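Long-range contact in techylectin-5A (Tachypleus tridentatus, PDB 1JC9), which recognises acetyl group-containing substances on microbial and blood cell surfaces and agglutinates those cells as part of innate immunity: residues A[184-189]-A[219-224]. Sequence-based numbering, arbitrary orientation.
Sequences FGRHNG and CHESNL. With NAG (2-acetamido-2-deoxy-beta-D-glucopyranose), chain B.
F184 and S222 mark where the two backbones come nearest, with their CA atoms 5.9 Å apart. Residues 185-187 form a short 3-10 turn. Residues 219-224 are irregular, and the peptide bond that leads into C219 is cis. Side chains from both segments make the contact. The imidazole of H187 reaches across edge-on, and its NE2 accepts a weak but fairly straight hydrogen bond from E221 N (3.3 Å). ND1, on the other side of the ring, is bonded to W215 O, so both nitrogens have partners, which would help set the ring rotation. CE1 of H187 packs against CB of H220 at 3.4 Å. S222 OG meets the edge of the F184 ring and is bonded to S183 O.

R186 runs toward the sugar site. Its chain bends at chi3 (78°), and E221 crosses it at about a right angle. CG of E221 sits 3.6 Å above the centre of the guanidinium, and the carboxylate stacks on it with the planes 20° apart. The salt bridge between R186 NH1 and E221 OE2 is long, and OE2 lies well out of the guanidinium plane, so it acts by charge alone; E221 OE2 also pairs with R243. A water links R186 N to E221 OE1. R186 NH2 donates to O1 of the bound N-acetylglucosamine (3.0 Å).

The acetyl group is held by residues 219-220. C219 N (2.7 Å) and H220 N (2.9 Å) both donate to the sugar O7. The acetyl methyl C8 lies over one face of the H220 ring, and N223 CB covers the opposite face. This is the acetyl-recognition pocket of the fibrinogen-like domain, completed by residues including Y210, Y236, A237 and Y248.

The C206-C219 disulfide ties the pocket to helix 206-210. Away from the sugar, F184 and H187 touch strand 171-172, and L224 packs on strand 250-261.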
loop_
_atom_site.group_PDB
_atom_site.type_symbol
_atom_site.label_atom_id
_atom_site.label_comp_id
_atom_site.label_asym_id
_atom_site.label_seq_id
_atom_site.Cartn_x
_atom_site.Cartn_y
_atom_site.Cartn_z
ATOM N N PHE A 184 -0.920 -3.062 11.148
ATOM C CA PHE A 184 -1.013 -3.835 9.906
ATOM C C PHE A 184 -0.833 -5.315 10.243
ATOM O O PHE A 184 -1.274 -6.203 9.504
ATOM C CB PHE A 184 0.080 -3.389 8.921
ATOM C CG PHE A 184 -0.094 -3.918 7.516
ATOM C CD1 PHE A 184 -1.288 -3.733 6.825
ATOM C CD2 PHE A 184 0.964 -4.542 6.860
ATOM C CE1 PHE A 184 -1.425 -4.155 5.501
ATOM C CE2 PHE A 184 0.839 -4.966 5.533
ATOM C CZ PHE A 184 -0.358 -4.770 4.853
ATOM N N GLY A 185 -0.195 -5.568 11.380
ATOM C CA GLY A 185 0.069 -6.930 11.812
ATOM C C GLY A 185 -1.114 -7.880 11.818
ATOM O O GLY A 185 -0.983 -9.029 11.398
ATOM N N ARG A 186 -2.269 -7.416 12.282
ATOM C CA ARG A 186 -3.438 -8.286 12.350
ATOM C C ARG A 186 -3.926 -8.755 10.984
ATOM O O ARG A 186 -4.676 -9.726 10.883
ATOM C CB ARG A 186 -4.585 -7.587 13.087
ATOM C CG ARG A 186 -5.643 -8.553 13.612
ATOM C CD ARG A 186 -6.668 -7.863 14.508
ATOM N NE ARG A 186 -7.672 -7.111 13.757
ATOM C CZ ARG A 186 -8.650 -6.407 14.323
ATOM N NH1 ARG A 186 -8.756 -6.354 15.645
ATOM N NH2 ARG A 186 -9.534 -5.766 13.570
ATOM N N HIS A 187 -3.490 -8.078 9.932
ATOM C CA HIS A 187 -3.915 -8.426 8.580
ATOM C C HIS A 187 -3.119 -9.561 7.948
ATOM O O HIS A 187 -3.515 -10.112 6.923
ATOM C CB HIS A 187 -3.866 -7.166 7.713
ATOM C CG HIS A 187 -4.850 -6.124 8.143
ATOM N ND1 HIS A 187 -6.171 -6.142 7.745
ATOM C CD2 HIS A 187 -4.734 -5.094 9.013
ATOM C CE1 HIS A 187 -6.825 -5.169 8.354
ATOM N NE2 HIS A 187 -5.976 -4.518 9.130
ATOM N N ASN A 188 -2.006 -9.925 8.571
ATOM C CA ASN A 188 -1.173 -11.001 8.058
ATOM C C ASN A 188 -2.009 -12.259 7.818
ATOM O O ASN A 188 -2.858 -12.605 8.635
ATOM C CB ASN A 188 -0.037 -11.294 9.054
ATOM C CG ASN A 188 0.889 -12.405 8.585
ATOM O OD1 ASN A 188 1.229 -12.500 7.406
ATOM N ND2 ASN A 188 1.318 -13.244 9.518
ATOM N N GLY A 189 -1.774 -12.923 6.686
ATOM C CA GLY A 189 -2.488 -14.147 6.361
ATOM C C GLY A 189 -3.931 -14.036 5.894
ATOM O O GLY A 189 -4.652 -15.028 5.897
ATOM N N CYS A 219 -12.819 -6.074 11.263
ATOM C CA CYS A 219 -12.434 -5.972 9.866
ATOM C C CYS A 219 -11.022 -5.418 9.666
ATOM O O CYS A 219 -10.281 -5.900 8.800
ATOM C CB CYS A 219 -13.423 -5.073 9.133
ATOM S SG CYS A 219 -15.059 -5.802 8.803
ATOM N N HIS A 220 -10.645 -4.407 10.452
ATOM C CA HIS A 220 -9.315 -3.816 10.293
ATOM C C HIS A 220 -8.819 -2.967 11.453
ATOM O O HIS A 220 -9.574 -2.604 12.358
ATOM C CB HIS A 220 -9.290 -2.931 9.043
ATOM C CG HIS A 220 -9.953 -1.602 9.235
ATOM N ND1 HIS A 220 -9.415 -0.609 10.029
ATOM C CD2 HIS A 220 -11.126 -1.113 8.767
ATOM C CE1 HIS A 220 -10.227 0.433 10.039
ATOM N NE2 HIS A 220 -11.274 0.153 9.283
ATOM N N GLU A 221 -7.527 -2.652 11.393
ATOM C CA GLU A 221 -6.871 -1.781 12.356
ATOM C C GLU A 221 -6.206 -0.697 11.504
ATOM O O GLU A 221 -5.844 0.368 12.002
ATOM C CB GLU A 221 -5.836 -2.538 13.190
ATOM C CG GLU A 221 -6.449 -3.603 14.089
ATOM C CD GLU A 221 -5.606 -3.898 15.315
ATOM O OE1 GLU A 221 -4.410 -4.224 15.168
ATOM O OE2 GLU A 221 -6.146 -3.801 16.436
ATOM N N SER A 222 -6.044 -0.988 10.212
ATOM C CA SER A 222 -5.487 -0.030 9.248
ATOM C C SER A 222 -6.382 -0.106 8.011
ATOM O O SER A 222 -6.822 -1.189 7.629
ATOM C CB SER A 222 -4.025 -0.357 8.900
ATOM O OG SER A 222 -3.867 -1.675 8.417
ATOM N N ASN A 223 -6.656 1.037 7.389
ATOM C CA ASN A 223 -7.556 1.080 6.235
ATOM C C ASN A 223 -7.104 2.173 5.268
ATOM O O ASN A 223 -7.886 3.041 4.888
ATOM C CB ASN A 223 -8.979 1.364 6.756
ATOM C CG ASN A 223 -10.056 1.168 5.705
ATOM O OD1 ASN A 223 -10.092 0.152 5.014
ATOM N ND2 ASN A 223 -10.959 2.133 5.602
ATOM N N LEU A 224 -5.841 2.108 4.858
ATOM C CA LEU A 224 -5.251 3.113 3.977
ATOM C C LEU A 224 -5.912 3.357 2.625
ATOM O O LEU A 224 -5.704 4.411 2.017
ATOM C CB LEU A 224 -3.760 2.817 3.804
ATOM C CG LEU A 224 -2.850 3.427 4.884
ATOM C CD1 LEU A 224 -3.519 3.416 6.251
ATOM C CD2 LEU A 224 -1.537 2.674 4.917
HETATM C C1 NAG B . -12.290 -3.894 15.921
HETATM C C2 NAG B . -13.463 -3.801 14.835
HETATM C C3 NAG B . -14.840 -3.970 15.585
HETATM C C4 NAG B . -14.821 -5.356 16.186
HETATM C C5 NAG B . -13.621 -5.442 17.197
HETATM C C6 NAG B . -13.512 -6.831 17.832
HETATM C C7 NAG B . -13.071 -2.486 12.846
HETATM C C8 NAG B . -12.997 -1.192 12.097
HETATM N N2 NAG B . -13.413 -2.482 14.185
HETATM O O1 NAG B . -10.956 -3.751 15.340
HETATM O O3 NAG B . -15.930 -3.905 14.667
HETATM O O4 NAG B . -16.085 -5.602 16.900
HETATM O O5 NAG B . -12.327 -5.190 16.566
HETATM O O6 NAG B . -12.355 -6.704 18.717
HETATM O O7 NAG B . -12.816 -3.540 12.214
HETATM O O HOH W 1 -2.460 -5.026 13.908
#